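Local coordinates for protein cytosol aminopeptidase (Staphylococcus aureus subsp. aureus, PDB 3KZW) that probably removes amino-terminal residues from peptides as a metal-dependent leucyl aminopeptidase of the cytosol aminopeptidase family, at residues Leu40-Ile44 with Asp135-Ser139. Residues are numbered along the deposited sequence; the frame is centred on the assembly and turned at random.
Sequences LIIGI and DSFIS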
loop_
_atom_site.group_PDB
_atom_site.type_symbol
_atom_site.label_atom_id
_atom_site.label_comp_id
_atom_site.label_asym_id
_atom_site.label_seq_id
_atom_site.Cartn_x
_atom_site.Cartn_y
_atom_site.Cartn_z
ATOM N N LEU A 40 -7.157 -35.233 -46.152
ATOM C CA LEU A 40 -8.565 -35.530 -45.916
ATOM C C LEU A 40 -8.994 -35.159 -44.497
ATOM O O LEU A 40 -8.318 -35.516 -43.531
ATOM C CB LEU A 40 -8.800 -37.022 -46.151
ATOM C CG LEU A 40 -10.223 -37.572 -46.163
ATOM C CD1 LEU A 40 -10.919 -37.176 -47.446
ATOM C CD2 LEU A 40 -10.193 -39.081 -46.024
ATOM N N ILE A 41 -10.119 -34.452 -44.376
ATOM C CA ILE A 41 -10.649 -34.045 -43.067
ATOM C C ILE A 41 -12.013 -34.679 -42.783
ATOM O O ILE A 41 -12.956 -34.525 -43.566
ATOM C CB ILE A 41 -10.758 -32.501 -42.927
ATOM C CG1 ILE A 41 -9.408 -31.826 -43.195
ATOM C CG2 ILE A 41 -11.282 -32.126 -41.537
ATOM C CD1 ILE A 41 -9.503 -30.338 -43.469
ATOM N N ILE A 42 -12.103 -35.387 -41.658
ATOM C CA ILE A 42 -13.344 -36.027 -41.215
ATOM C C ILE A 42 -13.611 -35.717 -39.744
ATOM O O ILE A 42 -12.696 -35.741 -38.924
ATOM C CB ILE A 42 -13.295 -37.566 -41.404
ATOM C CG1 ILE A 42 -12.929 -37.931 -42.849
ATOM C CG2 ILE A 42 -14.628 -38.209 -40.999
ATOM C CD1 ILE A 42 -12.695 -39.411 -43.088
ATOM N N GLY A 43 -14.866 -35.416 -39.421
ATOM C CA GLY A 43 -15.290 -35.246 -38.033
ATOM C C GLY A 43 -15.692 -36.579 -37.430
ATOM O O GLY A 43 -16.393 -37.368 -38.068
ATOM N N ILE A 44 -15.255 -36.830 -36.200
ATOM C CA ILE A 44 -15.509 -38.112 -35.541
ATOM C C ILE A 44 -16.356 -37.957 -34.274
ATOM O O ILE A 44 -15.928 -37.314 -33.312
ATOM C CB ILE A 44 -14.185 -38.880 -35.233
ATOM C CG1 ILE A 44 -13.375 -39.143 -36.518
ATOM C CG2 ILE A 44 -14.463 -40.184 -34.473
ATOM C CD1 ILE A 44 -14.086 -39.967 -37.594
ATOM N N ASP A 135 -20.448 -33.994 -44.616
ATOM C CA ASP A 135 -21.516 -34.867 -44.123
ATOM C C ASP A 135 -21.226 -35.476 -42.753
ATOM O O ASP A 135 -22.152 -35.840 -42.025
ATOM C CB ASP A 135 -21.818 -35.977 -45.135
ATOM C CG ASP A 135 -22.483 -35.458 -46.403
ATOM O OD1 ASP A 135 -22.914 -34.284 -46.435
ATOM O OD2 ASP A 135 -22.580 -36.237 -47.373
ATOM N N SER A 136 -19.944 -35.582 -42.407
ATOM C CA SER A 136 -19.527 -36.131 -41.119
ATOM C C SER A 136 -19.683 -35.119 -39.985
ATOM O O SER A 136 -19.593 -35.479 -38.810
ATOM C CB SER A 136 -18.080 -36.636 -41.189
ATOM O OG SER A 136 -17.165 -35.572 -41.387
ATOM N N PHE A 137 -19.911 -33.858 -40.346
ATOM C CA PHE A 137 -20.085 -32.779 -39.372
ATOM C C PHE A 137 -21.556 -32.465 -39.101
ATOM O O PHE A 137 -21.891 -31.882 -38.067
ATOM C CB PHE A 137 -19.364 -31.515 -39.845
ATOM C CG PHE A 137 -17.866 -31.597 -39.743
ATOM C CD1 PHE A 137 -17.118 -32.195 -40.751
ATOM C CD2 PHE A 137 -17.205 -31.072 -38.641
ATOM C CE1 PHE A 137 -15.739 -32.275 -40.660
ATOM C CE2 PHE A 137 -15.821 -31.146 -38.543
ATOM C CZ PHE A 137 -15.088 -31.749 -39.557
ATOM N N ILE A 138 -22.420 -32.858 -40.034
ATOM C CA ILE A 138 -23.851 -32.584 -39.959
ATOM C C ILE A 138 -24.596 -33.801 -39.432
ATOM O O ILE A 138 -24.455 -34.907 -39.958
ATOM C CB ILE A 138 -24.417 -32.185 -41.341
ATOM C CG1 ILE A 138 -23.628 -31.003 -41.918
ATOM C CG2 ILE A 138 -25.914 -31.861 -41.250
ATOM C CD1 ILE A 138 -23.638 -30.932 -43.436
ATOM N N SER A 139 -25.387 -33.588 -38.386
ATOM C CA SER A 139 -26.150 -34.672 -37.791
ATOM C C SER A 139 -27.641 -34.449 -37.959
ATOM O O SER A 139 -28.085 -33.375 -38.373
ATOM C CB SER A 139 -25.802 -34.833 -36.308
ATOM O OG SER A 139 -26.357 -33.782 -35.538
#
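The hydroxyl of Ser136 is gripped by two backbone groups: Gly43 N donates a nearly straight hydrogen bond to Ser136 OG (3.0 Å, 163° at the hydrogen), and the same oxygen is hydrogen-bonded to the carbonyl oxygen of Leu133, three residues earlier. The first torsion of Ser136, 66°, sets OG between its backbone N and carbonyl carbon, facing the strand. Beside this bond, the CG2 methyl of Ile42 lies 3.7 Å from Ser136 OG and packs against Ser136 CB, although the bond from CA to CB of Ile42 points away from the loop.

Phe137 swings its ring over Gly43, whose CA sits 4.1 Å from the ring centroid and 22° off the ring normal, a CH-pi contact offset toward the rim. Having no side chain, Gly43 presents its CA directly to the aromatic face. Ile41 meets the ring differently, its CG2 methyl approaching the edge at CZ (4.3 Å).

In the N-terminal domain, strand 39-45 runs parallel to strand 129-133, and Ile41 is backbone-bonded to Tyr131 and Leu133. Past the end of strand 129-133, the Ser136 side chain ties strand 39-45 to the loop that leads to helix 144-157. Helix 108-124 packs over the side of the sheet that carries Ile41 and Phe137, stacking Trp115 on Phe137 and bringing Leu118 and Ile122 onto Ile41.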